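PDB 1TKS: 3,4-dihydroxy-2-butanone 4-phosphate synthase from Candida albicans, which catalyses the conversion of D-ribulose 5-phosphate to formate and 3,4-dihydroxy-2-butanone 4-phosphate in riboflavin biosynthesis. Local coordinates for residues Arg66-Ala77 against Gly84-Gly96. Sequence-based numbering, arbitrary orientation.
Sequences RANQLELPPMLA and GTAYTITCDFAEG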
loop_
_atom_site.group_PDB
_atom_site.type_symbol
_atom_site.label_atom_id
_atom_site.label_comp_id
_atom_site.label_asym_id
_atom_site.label_seq_id
_atom_site.Cartn_x
_atom_site.Cartn_y
_atom_site.Cartn_z
ATOM N N ARG B 66 19.311 -12.665 0.960
ATOM C CA ARG B 66 18.614 -12.445 2.221
ATOM C C ARG B 66 17.176 -12.950 2.149
ATOM O O ARG B 66 16.704 -13.609 3.070
ATOM C CB ARG B 66 18.623 -10.957 2.588
ATOM C CG ARG B 66 17.838 -10.634 3.856
ATOM C CD ARG B 66 18.380 -11.398 5.058
ATOM N NE ARG B 66 19.635 -10.843 5.561
ATOM C CZ ARG B 66 19.726 -9.725 6.276
ATOM N NH1 ARG B 66 20.909 -9.293 6.693
ATOM N NH2 ARG B 66 18.633 -9.039 6.583
ATOM N N ALA B 67 16.483 -12.636 1.059
ATOM C CA ALA B 67 15.105 -13.084 0.896
ATOM C C ALA B 67 15.057 -14.612 0.966
ATOM O O ALA B 67 14.133 -15.182 1.542
ATOM C CB ALA B 67 14.540 -12.593 -0.438
ATOM N N ASN B 68 16.062 -15.270 0.389
ATOM C CA ASN B 68 16.119 -16.728 0.412
ATOM C C ASN B 68 16.305 -17.245 1.839
ATOM O O ASN B 68 15.682 -18.233 2.238
ATOM C CB ASN B 68 17.259 -17.252 -0.475
ATOM C CG ASN B 68 16.977 -17.076 -1.962
ATOM O OD1 ASN B 68 15.822 -17.016 -2.386
ATOM N ND2 ASN B 68 18.036 -17.016 -2.762
ATOM N N GLN B 69 17.160 -16.576 2.608
ATOM C CA GLN B 69 17.417 -16.984 3.988
ATOM C C GLN B 69 16.150 -16.886 4.832
ATOM O O GLN B 69 15.886 -17.745 5.674
ATOM C CB GLN B 69 18.515 -16.112 4.611
ATOM C CG GLN B 69 18.903 -16.537 6.021
ATOM C CD GLN B 69 20.052 -15.723 6.592
ATOM O OE1 GLN B 69 19.898 -14.542 6.907
ATOM N NE2 GLN B 69 21.217 -16.352 6.721
ATOM N N LEU B 70 15.367 -15.838 4.593
ATOM C CA LEU B 70 14.128 -15.618 5.330
ATOM C C LEU B 70 12.951 -16.387 4.739
ATOM O O LEU B 70 11.835 -16.301 5.247
ATOM C CB LEU B 70 13.798 -14.123 5.362
ATOM C CG LEU B 70 14.779 -13.233 6.132
ATOM C CD1 LEU B 70 14.380 -11.774 5.975
ATOM C CD2 LEU B 70 14.787 -13.636 7.602
ATOM N N GLU B 71 13.212 -17.142 3.676
ATOM C CA GLU B 71 12.185 -17.925 2.998
ATOM C C GLU B 71 11.070 -17.046 2.448
ATOM O O GLU B 71 9.887 -17.291 2.688
ATOM C CB GLU B 71 11.602 -18.986 3.938
ATOM C CG GLU B 71 12.615 -20.030 4.381
ATOM C CD GLU B 71 11.993 -21.141 5.209
ATOM O OE1 GLU B 71 12.740 -22.041 5.644
ATOM O OE2 GLU B 71 10.763 -21.111 5.422
ATOM N N LEU B 72 11.467 -16.013 1.715
ATOM C CA LEU B 72 10.529 -15.088 1.094
ATOM C C LEU B 72 10.672 -15.248 -0.419
ATOM O O LEU B 72 11.336 -14.452 -1.084
ATOM C CB LEU B 72 10.852 -13.647 1.510
ATOM C CG LEU B 72 10.627 -13.299 2.986
ATOM C CD1 LEU B 72 11.141 -11.890 3.271
ATOM C CD2 LEU B 72 9.143 -13.407 3.316
ATOM N N PRO B 73 10.056 -16.300 -0.980
ATOM C CA PRO B 73 10.132 -16.552 -2.420
ATOM C C PRO B 73 9.294 -15.586 -3.247
ATOM O O PRO B 73 8.400 -14.917 -2.726
ATOM C CB PRO B 73 9.640 -17.991 -2.540
ATOM C CG PRO B 73 8.603 -18.064 -1.468
ATOM C CD PRO B 73 9.281 -17.357 -0.305
ATOM N N PRO B 74 9.587 -15.492 -4.553
ATOM C CA PRO B 74 8.847 -14.603 -5.449
ATOM C C PRO B 74 7.358 -14.899 -5.334
ATOM O O PRO B 74 6.954 -16.050 -5.158
ATOM C CB PRO B 74 9.408 -14.960 -6.821
ATOM C CG PRO B 74 10.833 -15.294 -6.507
ATOM C CD PRO B 74 10.691 -16.155 -5.272
ATOM N N MET B 75 6.543 -13.857 -5.424
ATOM C CA MET B 75 5.105 -14.020 -5.315
ATOM C C MET B 75 4.604 -14.970 -6.395
ATOM O O MET B 75 3.690 -15.763 -6.163
ATOM C CB MET B 75 4.425 -12.665 -5.454
ATOM C CG MET B 75 2.979 -12.658 -5.044
ATOM S SD MET B 75 2.336 -10.998 -5.201
ATOM C CE MET B 75 2.893 -10.257 -3.659
ATOM N N LEU B 76 5.215 -14.883 -7.573
ATOM C CA LEU B 76 4.847 -15.732 -8.699
ATOM C C LEU B 76 5.997 -16.690 -9.001
ATOM O O LEU B 76 7.079 -16.268 -9.405
ATOM C CB LEU B 76 4.540 -14.870 -9.928
ATOM C CG LEU B 76 3.855 -15.524 -11.137
ATOM C CD1 LEU B 76 4.826 -16.421 -11.891
ATOM C CD2 LEU B 76 2.645 -16.308 -10.658
ATOM N N ALA B 77 5.749 -17.982 -8.801
ATOM C CA ALA B 77 6.754 -19.014 -9.039
ATOM C C ALA B 77 6.992 -19.243 -10.527
ATOM O O ALA B 77 7.943 -19.924 -10.916
ATOM C CB ALA B 77 6.322 -20.318 -8.375
ATOM N N GLY B 84 8.729 -2.261 -9.370
ATOM C CA GLY B 84 9.315 -3.012 -10.464
ATOM C C GLY B 84 9.187 -4.507 -10.263
ATOM O O GLY B 84 10.189 -5.222 -10.224
ATOM N N THR B 85 7.948 -4.976 -10.137
ATOM C CA THR B 85 7.651 -6.393 -9.932
ATOM C C THR B 85 8.708 -7.080 -9.065
ATOM O O THR B 85 9.234 -6.477 -8.130
ATOM C CB THR B 85 7.499 -7.138 -11.288
ATOM O OG1 THR B 85 7.100 -8.495 -11.052
ATOM C CG2 THR B 85 8.802 -7.121 -12.066
ATOM N N ALA B 86 9.019 -8.335 -9.367
ATOM C CA ALA B 86 10.005 -9.080 -8.589
ATOM C C ALA B 86 9.620 -9.083 -7.107
ATOM O O ALA B 86 10.479 -9.145 -6.223
ATOM C CB ALA B 86 11.391 -8.468 -8.770
ATOM N N TYR B 87 8.319 -9.004 -6.847
ATOM C CA TYR B 87 7.805 -9.014 -5.482
ATOM C C TYR B 87 7.903 -10.414 -4.898
ATOM O O TYR B 87 7.937 -11.399 -5.634
ATOM C CB TYR B 87 6.325 -8.628 -5.448
ATOM C CG TYR B 87 5.995 -7.242 -5.931
ATOM C CD1 TYR B 87 5.713 -7.000 -7.275
ATOM C CD2 TYR B 87 5.934 -6.175 -5.039
ATOM C CE1 TYR B 87 5.371 -5.727 -7.718
ATOM C CE2 TYR B 87 5.597 -4.900 -5.468
ATOM C CZ TYR B 87 5.314 -4.682 -6.806
ATOM O OH TYR B 87 4.967 -3.424 -7.234
ATOM N N THR B 88 7.938 -10.496 -3.572
ATOM C CA THR B 88 7.962 -11.785 -2.890
ATOM C C THR B 88 6.620 -11.827 -2.175
ATOM O O THR B 88 5.865 -10.850 -2.209
ATOM C CB THR B 88 9.067 -11.880 -1.808
ATOM O OG1 THR B 88 8.684 -11.121 -0.653
ATOM C CG2 THR B 88 10.379 -11.352 -2.340
ATOM N N ILE B 89 6.310 -12.952 -1.544
ATOM C CA ILE B 89 5.067 -13.066 -0.795
ATOM C C ILE B 89 5.167 -12.003 0.298
ATOM O O ILE B 89 6.247 -11.757 0.828
ATOM C CB ILE B 89 4.943 -14.456 -0.156
ATOM C CG1 ILE B 89 5.152 -15.524 -1.227
ATOM C CG2 ILE B 89 3.582 -14.613 0.510
ATOM C CD1 ILE B 89 5.315 -16.924 -0.676
ATOM N N THR B 90 4.054 -11.359 0.622
ATOM C CA THR B 90 4.067 -10.322 1.648
ATOM C C THR B 90 4.245 -10.937 3.029
ATOM O O THR B 90 4.069 -12.141 3.200
ATOM C CB THR B 90 2.773 -9.505 1.624
ATOM O OG1 THR B 90 1.652 -10.382 1.777
ATOM C CG2 THR B 90 2.650 -8.754 0.306
ATOM N N CYS B 91 4.569 -10.110 4.019
ATOM C CA CYS B 91 4.788 -10.616 5.365
ATOM C C CYS B 91 4.656 -9.566 6.466
ATOM O O CYS B 91 4.703 -8.357 6.215
ATOM C CB CYS B 91 6.186 -11.235 5.457
ATOM S SG CYS B 91 7.519 -9.997 5.337
ATOM N N ASP B 92 4.482 -10.066 7.687
ATOM C CA ASP B 92 4.376 -9.271 8.910
ATOM C C ASP B 92 5.255 -9.971 9.940
ATOM O O ASP B 92 5.272 -11.202 10.011
ATOM C CB ASP B 92 2.949 -9.282 9.468
ATOM C CG ASP B 92 2.004 -8.371 8.717
ATOM O OD1 ASP B 92 0.795 -8.663 8.742
ATOM O OD2 ASP B 92 2.460 -7.374 8.127
ATOM N N PHE B 93 5.983 -9.200 10.736
ATOM C CA PHE B 93 6.801 -9.792 11.788
ATOM C C PHE B 93 5.763 -10.181 12.836
ATOM O O PHE B 93 4.953 -9.350 13.249
ATOM C CB PHE B 93 7.761 -8.759 12.370
ATOM C CG PHE B 93 8.758 -9.330 13.334
ATOM C CD1 PHE B 93 9.710 -10.247 12.903
ATOM C CD2 PHE B 93 8.762 -8.933 14.666
ATOM C CE1 PHE B 93 10.661 -10.758 13.784
ATOM C CE2 PHE B 93 9.711 -9.439 15.560
ATOM C CZ PHE B 93 10.660 -10.352 15.115
ATOM N N ALA B 94 5.782 -11.439 13.259
ATOM C CA ALA B 94 4.811 -11.947 14.223
ATOM C C ALA B 94 4.791 -11.268 15.590
ATOM O O ALA B 94 3.802 -10.638 15.961
ATOM C CB ALA B 94 5.008 -13.446 14.402
ATOM N N GLU B 95 5.881 -11.397 16.337
ATOM C CA GLU B 95 5.939 -10.822 17.676
ATOM C C GLU B 95 6.068 -9.306 17.725
ATOM O O GLU B 95 7.045 -8.726 17.250
ATOM C CB GLU B 95 7.070 -11.479 18.472
ATOM C CG GLU B 95 7.252 -10.949 19.886
ATOM C CD GLU B 95 8.258 -11.758 20.683
ATOM O OE1 GLU B 95 7.878 -12.818 21.220
ATOM O OE2 GLU B 95 9.431 -11.340 20.758
ATOM N N GLY B 96 5.064 -8.666 18.311
ATOM C CA GLY B 96 5.091 -7.222 18.416
ATOM C C GLY B 96 4.081 -6.535 17.523
ATOM O O GLY B 96 3.893 -5.326 17.634
HETATM O O HOH W 1 7.024 -12.095 -8.171
#
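Pro74 and Thr88 form a single beta bridge, in which Ile89 N donates to Pro73 O (3.1 Å) and Met75 N to Tyr87 O (2.8 Å, 168° at the hydrogen). Proline suits the middle of this bridge because Pro74 need give no N-H; its CA instead lies 3.3 Å from Tyr87 O, a CA-H...O contact. A water also donates to Tyr87 O, so two bonds grip that carbonyl.

Thr88 sets CB 3.2 Å from Pro73 O and CG2 against Leu72 O, while its OG1, held between the backbone N and the carbonyl carbon (chi1 75°), reaches forward to donate to Ile89 O (2.9 Å) from above the carbonyl plane. A small beta-branched residue thus fills a tight place and satisfies its own hydroxyl. The long branch of Ile89 brings CD1 to Pro73 CG (3.6 Å), slanting across a rigid ring. Unbranched and flexible, Met75 extends with CG anti to its backbone N (chi1 -167°), then bends at chi3, which lays CE 3.4 Å from Thr88 O and beside Tyr87 CB. Tyr87 turns its large ring away, onto Leu132, Tyr57 and, in the second subunit, Pro126. Nearer the helix, Leu72 brings CD2 to 4.2 Å from Cys91 CB; branched apolar and small, the two suit buried packing on Leu113.

A Schellman motif at Glu71 ends helix 64-69 and releases the chain into this bridge. Thr85, which probably binds the substrate D-ribulose 5-phosphate, lies three residues before Thr88. Thr88 also bonds through its backbone to Pro131 of strand 129-134, Leu113 belongs to helix 103-114, and Met75 touches Thr90 of the second subunit.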